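PDB 4GF5: TDP-rhamnose 3'-O-methyltransferase (CalS11) from Micromonospora echinospora, which probably transfers a methyl group from S-adenosyl-L-methionine to the 3'-hydroxyl group of the sugar in TDP-rhamnose. Local coordinates for residues E95-L100 with D151-V156; L185-L190 with I212-E217; D189-E194 with P224-A229. All coordinates share one frame; numbering follows the deposited sequence.

Contact 1. Residues E95-L100 with D151-V156; sequences EPYNPL and DFFGHV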
loop_
_atom_site.group_PDB
_atom_site.type_symbol
_atom_site.label_atom_id
_atom_site.label_comp_id
_atom_site.label_asym_id
_atom_site.label_seq_id
_atom_site.Cartn_x
_atom_site.Cartn_y
_atom_site.Cartn_z
ATOM N N GLU A 95 -0.063 27.425 -6.741
ATOM C CA GLU A 95 0.499 28.155 -5.610
ATOM C C GLU A 95 0.081 29.616 -5.515
ATOM O O GLU A 95 0.932 30.484 -5.436
ATOM C CB GLU A 95 2.026 28.076 -5.641
ATOM C CG GLU A 95 2.608 26.652 -5.671
ATOM C CD GLU A 95 4.122 26.651 -5.510
ATOM O OE1 GLU A 95 4.845 26.891 -6.508
ATOM O OE2 GLU A 95 4.586 26.427 -4.370
ATOM N N PRO A 96 -1.230 29.885 -5.465
ATOM C CA PRO A 96 -1.694 31.264 -5.321
ATOM C C PRO A 96 -1.049 31.941 -4.123
ATOM O O PRO A 96 -0.793 33.137 -4.184
ATOM C CB PRO A 96 -3.199 31.102 -5.067
ATOM C CG PRO A 96 -3.344 29.729 -4.536
ATOM C CD PRO A 96 -2.332 28.928 -5.291
ATOM N N TYR A 97 -0.740 31.171 -3.080
ATOM C CA TYR A 97 -0.249 31.743 -1.834
ATOM C C TYR A 97 1.259 31.718 -1.605
ATOM O O TYR A 97 1.710 31.994 -0.484
ATOM C CB TYR A 97 -0.937 31.060 -0.661
ATOM C CG TYR A 97 -2.422 31.242 -0.674
ATOM C CD1 TYR A 97 -2.985 32.496 -0.923
ATOM C CD2 TYR A 97 -3.268 30.171 -0.453
ATOM C CE1 TYR A 97 -4.348 32.671 -0.923
ATOM C CE2 TYR A 97 -4.633 30.336 -0.453
ATOM C CZ TYR A 97 -5.167 31.580 -0.690
ATOM O OH TYR A 97 -6.522 31.732 -0.687
ATOM N N ASN A 98 2.033 31.389 -2.642
ATOM C CA ASN A 98 3.498 31.332 -2.525
ATOM C C ASN A 98 4.188 32.411 -3.361
ATOM O O ASN A 98 4.550 32.172 -4.509
ATOM C CB ASN A 98 4.028 29.948 -2.942
ATOM C CG ASN A 98 5.519 29.777 -2.654
ATOM O OD1 ASN A 98 6.177 30.697 -2.174
ATOM N ND2 ASN A 98 6.052 28.584 -2.929
ATOM N N PRO A 99 4.375 33.602 -2.783
ATOM C CA PRO A 99 5.010 34.698 -3.524
ATOM C C PRO A 99 6.535 34.565 -3.597
ATOM O O PRO A 99 7.180 35.453 -4.138
ATOM C CB PRO A 99 4.652 35.923 -2.690
ATOM C CG PRO A 99 4.567 35.391 -1.287
ATOM C CD PRO A 99 3.973 34.007 -1.421
ATOM N N LEU A 100 7.091 33.487 -3.048
ATOM C CA LEU A 100 8.531 33.248 -3.079
ATOM C C LEU A 100 8.930 32.306 -4.224
ATOM O O LEU A 100 10.116 32.168 -4.529
ATOM C CB LEU A 100 9.004 32.643 -1.745
ATOM C CG LEU A 100 8.688 33.433 -0.474
ATOM C CD1 LEU A 100 9.381 32.815 0.734
ATOM C CD2 LEU A 100 9.093 34.898 -0.649
ATOM N N ASP A 151 -2.544 37.449 -10.371
ATOM C CA ASP A 151 -2.182 36.546 -9.286
ATOM C C ASP A 151 -2.668 37.114 -7.962
ATOM O O ASP A 151 -2.803 38.332 -7.809
ATOM C CB ASP A 151 -0.674 36.316 -9.209
ATOM C CG ASP A 151 -0.171 35.394 -10.301
ATOM O OD1 ASP A 151 -0.971 34.570 -10.823
ATOM O OD2 ASP A 151 1.029 35.511 -10.639
ATOM N N PHE A 152 -2.920 36.222 -7.010
ATOM C CA PHE A 152 -3.242 36.611 -5.648
ATOM C C PHE A 152 -2.158 37.490 -5.040
ATOM O O PHE A 152 -2.461 38.430 -4.310
ATOM C CB PHE A 152 -3.426 35.380 -4.768
ATOM C CG PHE A 152 -3.929 35.705 -3.393
ATOM C CD1 PHE A 152 -3.043 35.914 -2.347
ATOM C CD2 PHE A 152 -5.288 35.814 -3.151
ATOM C CE1 PHE A 152 -3.506 36.225 -1.076
ATOM C CE2 PHE A 152 -5.757 36.111 -1.882
ATOM C CZ PHE A 152 -4.863 36.314 -0.845
ATOM N N PHE A 153 -0.897 37.171 -5.325
ATOM C CA PHE A 153 0.222 37.994 -4.867
ATOM C C PHE A 153 0.774 38.878 -5.983
ATOM O O PHE A 153 1.982 39.121 -6.066
ATOM C CB PHE A 153 1.327 37.143 -4.235
ATOM C CG PHE A 153 1.106 36.883 -2.786
ATOM C CD1 PHE A 153 1.295 37.898 -1.856
ATOM C CD2 PHE A 153 0.670 35.649 -2.350
ATOM C CE1 PHE A 153 1.060 37.675 -0.508
ATOM C CE2 PHE A 153 0.434 35.416 -1.011
ATOM C CZ PHE A 153 0.635 36.427 -0.081
ATOM N N GLY A 154 -0.137 39.376 -6.815
ATOM C CA GLY A 154 0.214 40.204 -7.952
ATOM C C GLY A 154 0.876 41.512 -7.579
ATOM O O GLY A 154 1.564 42.115 -8.387
ATOM N N HIS A 155 0.687 41.947 -6.341
ATOM C CA HIS A 155 1.289 43.193 -5.886
ATOM C C HIS A 155 2.770 43.022 -5.541
ATOM O O HIS A 155 3.478 44.003 -5.332
ATOM C CB HIS A 155 0.520 43.730 -4.688
ATOM C CG HIS A 155 0.374 42.738 -3.576
ATOM N ND1 HIS A 155 -0.590 41.754 -3.581
ATOM C CD2 HIS A 155 1.059 42.589 -2.419
ATOM C CE1 HIS A 155 -0.487 41.036 -2.477
ATOM N NE2 HIS A 155 0.503 41.525 -1.752
ATOM N N VAL A 156 3.242 41.779 -5.472
ATOM C CA VAL A 156 4.655 41.542 -5.221
ATOM C C VAL A 156 5.388 41.457 -6.554
ATOM O O VAL A 156 5.016 40.671 -7.428
ATOM C CB VAL A 156 4.891 40.270 -4.361
ATOM C CG1 VAL A 156 6.376 40.055 -4.096
ATOM C CG2 VAL A 156 4.135 40.382 -3.041
HETATM O O HOH W 1 -0.027 34.579 -6.122
#

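Contact 2. Residues L185-L190 with I212-E217; sequences LAYFDL and IVAFDE. With SAH (S-adenosyl-L-homocysteine), chain U.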
loop_
_atom_site.group_PDB
_atom_site.type_symbol
_atom_site.label_atom_id
_atom_site.label_comp_id
_atom_site.label_asym_id
_atom_site.label_seq_id
_atom_site.Cartn_x
_atom_site.Cartn_y
_atom_site.Cartn_z
ATOM N N LEU A 185 13.620 23.726 -8.871
ATOM C CA LEU A 185 13.587 23.116 -10.188
ATOM C C LEU A 185 14.524 23.849 -11.138
ATOM O O LEU A 185 14.399 25.052 -11.347
ATOM C CB LEU A 185 12.156 23.113 -10.725
ATOM C CG LEU A 185 11.969 22.785 -12.209
ATOM C CD1 LEU A 185 12.472 21.397 -12.529
ATOM C CD2 LEU A 185 10.509 22.948 -12.615
ATOM N N ALA A 186 15.477 23.111 -11.690
ATOM C CA ALA A 186 16.464 23.661 -12.589
ATOM C C ALA A 186 16.293 22.987 -13.936
ATOM O O ALA A 186 16.545 21.786 -14.071
ATOM C CB ALA A 186 17.862 23.402 -12.039
ATOM N N TYR A 187 15.856 23.751 -14.932
ATOM C CA TYR A 187 15.593 23.202 -16.254
ATOM C C TYR A 187 16.679 23.618 -17.250
ATOM O O TYR A 187 16.820 24.817 -17.573
ATOM C CB TYR A 187 14.210 23.627 -16.755
ATOM C CG TYR A 187 13.747 22.811 -17.928
ATOM C CD1 TYR A 187 14.081 23.169 -19.239
ATOM C CD2 TYR A 187 12.988 21.667 -17.733
ATOM C CE1 TYR A 187 13.668 22.399 -20.312
ATOM C CE2 TYR A 187 12.580 20.894 -18.794
ATOM C CZ TYR A 187 12.924 21.259 -20.081
ATOM O OH TYR A 187 12.498 20.476 -21.126
ATOM N N PHE A 188 17.440 22.629 -17.726
ATOM C CA PHE A 188 18.546 22.862 -18.660
ATOM C C PHE A 188 18.115 22.697 -20.098
ATOM O O PHE A 188 17.674 21.638 -20.507
ATOM C CB PHE A 188 19.709 21.914 -18.381
ATOM C CG PHE A 188 20.465 22.248 -17.143
ATOM C CD1 PHE A 188 19.945 21.938 -15.891
ATOM C CD2 PHE A 188 21.693 22.878 -17.216
ATOM C CE1 PHE A 188 20.635 22.257 -14.746
ATOM C CE2 PHE A 188 22.395 23.195 -16.060
ATOM C CZ PHE A 188 21.865 22.894 -14.831
ATOM N N ASP A 189 18.261 23.756 -20.875
ATOM C CA ASP A 189 17.889 23.706 -22.266
ATOM C C ASP A 189 18.856 24.596 -23.028
ATOM O O ASP A 189 18.469 25.299 -23.964
ATOM C CB ASP A 189 16.459 24.233 -22.420
ATOM C CG ASP A 189 15.800 23.772 -23.697
ATOM O OD1 ASP A 189 16.485 23.106 -24.511
ATOM O OD2 ASP A 189 14.596 24.077 -23.880
ATOM N N LEU A 190 20.112 24.589 -22.604
ATOM C CA LEU A 190 21.137 25.378 -23.279
ATOM C C LEU A 190 21.679 24.683 -24.539
ATOM O O LEU A 190 22.172 25.353 -25.450
ATOM C CB LEU A 190 22.281 25.679 -22.314
ATOM C CG LEU A 190 21.921 26.555 -21.117
ATOM C CD1 LEU A 190 22.964 26.408 -20.006
ATOM C CD2 LEU A 190 21.777 28.026 -21.551
ATOM N N ILE A 212 14.547 19.151 -8.287
ATOM C CA ILE A 212 14.534 18.443 -9.554
ATOM C C ILE A 212 15.480 19.094 -10.546
ATOM O O ILE A 212 15.420 20.306 -10.780
ATOM C CB ILE A 212 13.124 18.382 -10.177
ATOM C CG1 ILE A 212 12.185 17.509 -9.347
ATOM C CG2 ILE A 212 13.201 17.877 -11.611
ATOM C CD1 ILE A 212 12.639 16.075 -9.193
ATOM N N VAL A 213 16.359 18.295 -11.138
ATOM C CA VAL A 213 17.250 18.806 -12.170
ATOM C C VAL A 213 16.910 18.139 -13.487
ATOM O O VAL A 213 17.044 16.931 -13.617
ATOM C CB VAL A 213 18.729 18.533 -11.840
ATOM C CG1 VAL A 213 19.619 19.001 -12.993
ATOM C CG2 VAL A 213 19.115 19.207 -10.537
ATOM N N ALA A 214 16.478 18.928 -14.463
ATOM C CA ALA A 214 15.980 18.377 -15.722
ATOM C C ALA A 214 16.735 18.849 -16.976
ATOM O O ALA A 214 17.160 20.019 -17.078
ATOM C CB ALA A 214 14.485 18.660 -15.856
ATOM N N PHE A 215 16.870 17.930 -17.933
ATOM C CA PHE A 215 17.615 18.170 -19.173
ATOM C C PHE A 215 16.755 17.888 -20.381
ATOM O O PHE A 215 16.079 16.862 -20.445
ATOM C CB PHE A 215 18.858 17.282 -19.262
ATOM C CG PHE A 215 19.865 17.544 -18.192
ATOM C CD1 PHE A 215 20.828 18.527 -18.353
ATOM C CD2 PHE A 215 19.845 16.813 -17.018
ATOM C CE1 PHE A 215 21.753 18.778 -17.360
ATOM C CE2 PHE A 215 20.769 17.053 -16.023
ATOM C CZ PHE A 215 21.728 18.033 -16.194
ATOM N N ASP A 216 16.809 18.789 -21.351
ATOM C CA ASP A 216 15.997 18.678 -22.549
ATOM C C ASP A 216 16.663 17.854 -23.674
ATOM O O ASP A 216 15.974 17.347 -24.553
ATOM C CB ASP A 216 15.658 20.084 -23.044
ATOM C CG ASP A 216 14.423 20.114 -23.920
ATOM O OD1 ASP A 216 14.570 19.985 -25.152
ATOM O OD2 ASP A 216 13.310 20.281 -23.371
ATOM N N GLU A 217 17.994 17.730 -23.649
ATOM C CA GLU A 217 18.723 17.093 -24.765
ATOM C C GLU A 217 19.756 16.052 -24.323
ATOM O O GLU A 217 20.729 15.784 -25.037
ATOM C CB GLU A 217 19.438 18.152 -25.626
ATOM C CG GLU A 217 18.544 19.287 -26.138
ATOM C CD GLU A 217 17.735 18.912 -27.382
ATOM O OE1 GLU A 217 17.300 17.743 -27.505
ATOM O OE2 GLU A 217 17.542 19.796 -28.248
HETATM N N SAH U . 13.665 26.404 -23.714
HETATM C CA SAH U . 13.249 26.951 -25.003
HETATM C CB SAH U . 14.262 26.622 -26.114
HETATM C CG SAH U . 15.707 27.029 -25.799
HETATM S SD SAH U . 16.749 27.142 -27.286
HETATM C C SAH U . 11.811 26.548 -25.359
HETATM O O SAH U . 11.306 26.843 -26.458
HETATM O OXT SAH U . 11.116 25.924 -24.550
HETATM C "C5'" SAH U . 18.281 27.161 -26.348
HETATM C "C4'" SAH U . 18.589 28.548 -25.824
HETATM O "O4'" SAH U . 19.725 28.466 -24.978
HETATM C "C3'" SAH U . 18.910 29.538 -26.948
HETATM O "O3'" SAH U . 17.994 30.609 -26.903
HETATM C "C2'" SAH U . 20.313 30.025 -26.628
HETATM O "O2'" SAH U . 20.479 31.411 -26.823
HETATM C "C1'" SAH U . 20.473 29.648 -25.158
HETATM N N9 SAH U . 21.893 29.501 -24.792
HETATM C C8 SAH U . 22.811 28.582 -25.244
HETATM N N7 SAH U . 23.994 28.857 -24.638
HETATM C C5 SAH U . 23.837 29.929 -23.821
HETATM C C6 SAH U . 24.702 30.629 -22.986
HETATM N N6 SAH U . 25.979 30.267 -22.880
HETATM N N1 SAH U . 24.220 31.712 -22.257
HETATM C C2 SAH U . 22.900 32.095 -22.370
HETATM N N3 SAH U . 22.045 31.404 -23.211
HETATM C C4 SAH U . 22.514 30.342 -23.913
#

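Contact 3. Residues D189-E194 with P224-A229; sequences DLDLYE and PGENIA. With SAH (S-adenosyl-L-homocysteine), chain U.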
loop_
_atom_site.group_PDB
_atom_site.type_symbol
_atom_site.label_atom_id
_atom_site.label_comp_id
_atom_site.label_asym_id
_atom_site.label_seq_id
_atom_site.Cartn_x
_atom_site.Cartn_y
_atom_site.Cartn_z
ATOM N N ASP A 189 18.261 23.756 -20.875
ATOM C CA ASP A 189 17.889 23.706 -22.266
ATOM C C ASP A 189 18.856 24.596 -23.028
ATOM O O ASP A 189 18.469 25.299 -23.964
ATOM C CB ASP A 189 16.459 24.233 -22.420
ATOM C CG ASP A 189 15.800 23.772 -23.697
ATOM O OD1 ASP A 189 16.485 23.106 -24.511
ATOM O OD2 ASP A 189 14.596 24.077 -23.880
ATOM N N LEU A 190 20.112 24.589 -22.604
ATOM C CA LEU A 190 21.137 25.378 -23.279
ATOM C C LEU A 190 21.679 24.683 -24.539
ATOM O O LEU A 190 22.172 25.353 -25.450
ATOM C CB LEU A 190 22.281 25.679 -22.314
ATOM C CG LEU A 190 21.921 26.555 -21.117
ATOM C CD1 LEU A 190 22.964 26.408 -20.006
ATOM C CD2 LEU A 190 21.777 28.026 -21.551
ATOM N N ASP A 191 21.586 23.348 -24.562
ATOM C CA ASP A 191 22.102 22.470 -25.633
ATOM C C ASP A 191 23.619 22.305 -25.628
ATOM O O ASP A 191 24.123 21.230 -25.943
ATOM C CB ASP A 191 21.638 22.889 -27.033
ATOM C CG ASP A 191 20.136 22.803 -27.209
ATOM O OD1 ASP A 191 19.441 22.286 -26.303
ATOM O OD2 ASP A 191 19.653 23.262 -28.263
ATOM N N LEU A 192 24.337 23.363 -25.255
ATOM C CA LEU A 192 25.795 23.413 -25.386
ATOM C C LEU A 192 26.581 22.932 -24.166
ATOM O O LEU A 192 26.171 23.136 -23.018
ATOM C CB LEU A 192 26.219 24.838 -25.715
ATOM C CG LEU A 192 25.598 25.364 -27.006
ATOM C CD1 LEU A 192 25.977 26.829 -27.235
ATOM C CD2 LEU A 192 26.052 24.492 -28.161
ATOM N N TYR A 193 27.740 22.333 -24.420
ATOM C CA TYR A 193 28.572 21.763 -23.354
ATOM C C TYR A 193 29.085 22.750 -22.287
ATOM O O TYR A 193 28.812 22.590 -21.096
ATOM C CB TYR A 193 29.753 21.007 -23.960
ATOM C CG TYR A 193 30.830 20.702 -22.958
ATOM C CD1 TYR A 193 30.569 19.917 -21.849
ATOM C CD2 TYR A 193 32.112 21.214 -23.113
ATOM C CE1 TYR A 193 31.560 19.639 -20.922
ATOM C CE2 TYR A 193 33.107 20.944 -22.198
ATOM C CZ TYR A 193 32.827 20.155 -21.101
ATOM O OH TYR A 193 33.812 19.885 -20.176
ATOM N N GLU A 194 29.854 23.747 -22.709
ATOM C CA GLU A 194 30.464 24.702 -21.769
ATOM C C GLU A 194 29.478 25.393 -20.811
ATOM O O GLU A 194 29.685 25.377 -19.601
ATOM C CB GLU A 194 31.342 25.734 -22.504
ATOM C CG GLU A 194 32.612 25.147 -23.141
ATOM C CD GLU A 194 33.271 26.087 -24.160
ATOM O OE1 GLU A 194 32.702 27.167 -24.442
ATOM O OE2 GLU A 194 34.354 25.739 -24.689
ATOM N N PRO A 224 25.306 16.461 -27.906
ATOM C CA PRO A 224 25.855 15.607 -26.836
ATOM C C PRO A 224 26.460 16.395 -25.667
ATOM O O PRO A 224 27.016 15.790 -24.726
ATOM C CB PRO A 224 26.949 14.829 -27.557
ATOM C CG PRO A 224 27.443 15.814 -28.610
ATOM C CD PRO A 224 26.233 16.594 -29.046
ATOM N N GLY A 225 26.343 17.725 -25.724
ATOM C CA GLY A 225 26.997 18.595 -24.767
ATOM C C GLY A 225 26.507 18.452 -23.337
ATOM O O GLY A 225 27.297 18.524 -22.380
ATOM N N GLU A 226 25.203 18.263 -23.174
ATOM C CA GLU A 226 24.643 18.093 -21.838
ATOM C C GLU A 226 25.140 16.802 -21.196
ATOM O O GLU A 226 25.480 16.770 -20.024
ATOM C CB GLU A 226 23.114 18.149 -21.878
ATOM C CG GLU A 226 22.592 19.545 -22.197
ATOM C CD GLU A 226 21.092 19.608 -22.394
ATOM O OE1 GLU A 226 20.411 18.576 -22.156
ATOM O OE2 GLU A 226 20.603 20.700 -22.793
ATOM N N ASN A 227 25.206 15.742 -21.985
ATOM C CA ASN A 227 25.705 14.472 -21.495
ATOM C C ASN A 227 27.172 14.592 -21.071
ATOM O O ASN A 227 27.555 14.154 -19.976
ATOM C CB ASN A 227 25.553 13.408 -22.580
ATOM C CG ASN A 227 25.756 12.008 -22.051
ATOM O OD1 ASN A 227 26.795 11.693 -21.464
ATOM N ND2 ASN A 227 24.751 11.159 -22.235
ATOM N N ILE A 228 27.988 15.187 -21.942
ATOM C CA ILE A 228 29.419 15.306 -21.681
ATOM C C ILE A 228 29.646 16.070 -20.379
ATOM O O ILE A 228 30.474 15.679 -19.564
ATOM C CB ILE A 228 30.169 15.955 -22.877
ATOM C CG1 ILE A 228 30.139 15.016 -24.089
ATOM C CG2 ILE A 228 31.612 16.276 -22.501
ATOM C CD1 ILE A 228 30.426 15.682 -25.405
ATOM N N ALA A 229 28.866 17.127 -20.166
ATOM C CA ALA A 229 28.938 17.907 -18.929
ATOM C C ALA A 229 28.468 17.135 -17.688
ATOM O O ALA A 229 29.084 17.230 -16.627
ATOM C CB ALA A 229 28.148 19.212 -19.073
HETATM N N SAH U . 13.665 26.404 -23.714
HETATM C CA SAH U . 13.249 26.951 -25.003
HETATM C CB SAH U . 14.262 26.622 -26.114
HETATM C CG SAH U . 15.707 27.029 -25.799
HETATM S SD SAH U . 16.749 27.142 -27.286
HETATM C C SAH U . 11.811 26.548 -25.359
HETATM O O SAH U . 11.306 26.843 -26.458
HETATM O OXT SAH U . 11.116 25.924 -24.550
HETATM C "C5'" SAH U . 18.281 27.161 -26.348
HETATM C "C4'" SAH U . 18.589 28.548 -25.824
HETATM O "O4'" SAH U . 19.725 28.466 -24.978
HETATM C "C3'" SAH U . 18.910 29.538 -26.948
HETATM O "O3'" SAH U . 17.994 30.609 -26.903
HETATM C "C2'" SAH U . 20.313 30.025 -26.628
HETATM O "O2'" SAH U . 20.479 31.411 -26.823
HETATM C "C1'" SAH U . 20.473 29.648 -25.158
HETATM N N9 SAH U . 21.893 29.501 -24.792
HETATM C C8 SAH U . 22.811 28.582 -25.244
HETATM N N7 SAH U . 23.994 28.857 -24.638
HETATM C C5 SAH U . 23.837 29.929 -23.821
HETATM C C6 SAH U . 24.702 30.629 -22.986
HETATM N N6 SAH U . 25.979 30.267 -22.880
HETATM N N1 SAH U . 24.220 31.712 -22.257
HETATM C C2 SAH U . 22.900 32.095 -22.370
HETATM N N3 SAH U . 22.045 31.404 -23.211
HETATM C C4 SAH U . 22.514 30.342 -23.913
HETATM O O HOH W 2 21.585 22.767 -21.016
HETATM O O HOH W 3 25.799 19.764 -27.544
#

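Contact 1. Residues E95-L100 with D151-V156
No direct hydrogen bond joins these two loops; Tyr97 and Pro99 on one meet Phe152 and Phe153 on the other through rings, and one water supplies the polar link. Tyr97 drives an edge into the face of Phe152 in a T-shaped stack, with planes at 89° and CE1 of Tyr97 riding over the centre of the Phe152 ring, 3.7 Å from Phe152 CE1. Phe152 can offer that face because its CG lies anti to the backbone N (chi1 -173°), which turns a ring face toward the CD1-CE1 edge of Tyr97. Next to it, Pro99 sits squarely over Phe153: its CG lies 3.9 Å from the centroid of the Phe153 ring, a CH-pi contact close to the ring normal. The edge of the same ring meets the backbone, with Phe153 CD2 3.4 Å from Pro96 O. A water accepts from Phe153 N at 2.8 Å and donates to Pro96 O, bridging the main chains beside the rings. Segment 95-100 is braced from within. Asn98 ND2 donates to Glu95 OE2 at 3.0 Å, nearly straight at 170°, while OD1 of the same amide accepts from Leu100 N at 3.1 Å, closing an Asx turn. Beyond the contact, Tyr97 OH bonds to Gly92 O of the third subunit and its ring makes a cation-pi contact with Arg50 of the second. The two segments are helix-to-strand connections, entering strands 103-107 and 160-164, and so lie at the N-terminal ends of the parallel strands in a Rossmann-like methyltransferase fold.

Contact 2. Residues L185-L190 with I212-E217
Leu185-Phe188 and Ile212-Phe215 are neighbouring parallel strands of the Rossmann-like sheet, joined through helix 193-203 in a beta-alpha-beta crossover. Ala186 is gripped at both ends, its N donating to Ile212 O at 2.9 Å and its O accepting from Ala214 N at the same length. Phe188 N then donates to Ala214 O at 2.7 Å, and Asp216 N returns a more bent bond to Phe188 O, carrying the pairing past the strand end. On the face bearing Phe188 and Phe215 the two rings form an offset stack, centroids 4.9 Å apart and planes inclined by 27°. Both have CG anti to the carbonyl carbon (chi1 -73° and -63°), which sends them the same way, with Phe215 CE1 over the rim of Phe188. Phe188 CE1 reaches Val213 CG1, and Val199, Leu200 and Ile203 of helix 193-203 cover this side. With an alanine at Phe188, Phe215 would probably lose its stacking partner and a gap would open beneath that helix. The other face carries Tyr187, whose CD2 packs on Ala214 CB at 3.8 Å and whose OH donates to Asp216 OD2; the modelled 2.4 Å is very short and its exact value doubtful. The Asp216 carboxylate crosses that of Asp189, the two planes roughly stacked, OD1 to OD1 3.7 Å. Asp189 OD2 turns instead to the amino group of S-adenosyl-L-homocysteine, and both aspartates are seen to bind L-glutamate. Acidic residues gathered where parallel strands end fit the cofactor-binding end of a class I methyltransferase sheet.

Contact 3. Residues D189-E194 with P224-A229
Where two strand-to-helix connections of the Rossmann-like fold meet, Tyr193 at the start of helix 193-203 presses on the first turn of helix 225-233. This is the tight part. The CA atoms of Tyr193 and Gly225 are 3.8 Å apart, and a beta carbon on Gly225 would run into Tyr193 N. Tyr193 has its CG opposite the backbone N (chi1 165°), which lays a ring edge along the helix: CD1 stands 3.6 Å from Gly225 O, near the ring plane, and 3.8 Å from Ala229 CB, while CE1 meets Ile228 CG2 at 3.7 Å. Toward the cofactor the join is looser and partly made by water. One water takes the N-H of Leu190 and donates to Glu226 OE2; another links Asp191 O to Gly225 N. The direct bond from Asp191 N to Glu226 OE2 is weak at 3.3 Å, and the Asp191 carboxylate lies nearby, a pairing of like charges that may be unfavourable if both are ionised. Glu226 has a firmer hold through OE1, bonded to the backbone N of Glu217. Beyond, Leu190 CD2 comes within 3.4 Å of C4 in the adenine of S-adenosyl-L-homocysteine.

In the fold
Contacts 2 and 3 form one continuous region beside the cofactor, their centres about 10 Å apart. They share Asp189 and Leu190, and through these two residues the run 185-194 reaches S-adenosyl-L-homocysteine at both its amino group and its adenine. The two contacts also touch where Glu217 CG of contact 2 packs 3.1 Å from Asp191 OD1 of contact 3, so the loop that leaves strand 211-215 lies against the one that leads into helix 193-203. Contact 1 stands apart: its centre is about 25 Å from that of contact 2, and contact 3 lies across the chain's centre from it, about 34 Å away between centres. It lies away from the cofactor site and faces neighbouring subunits.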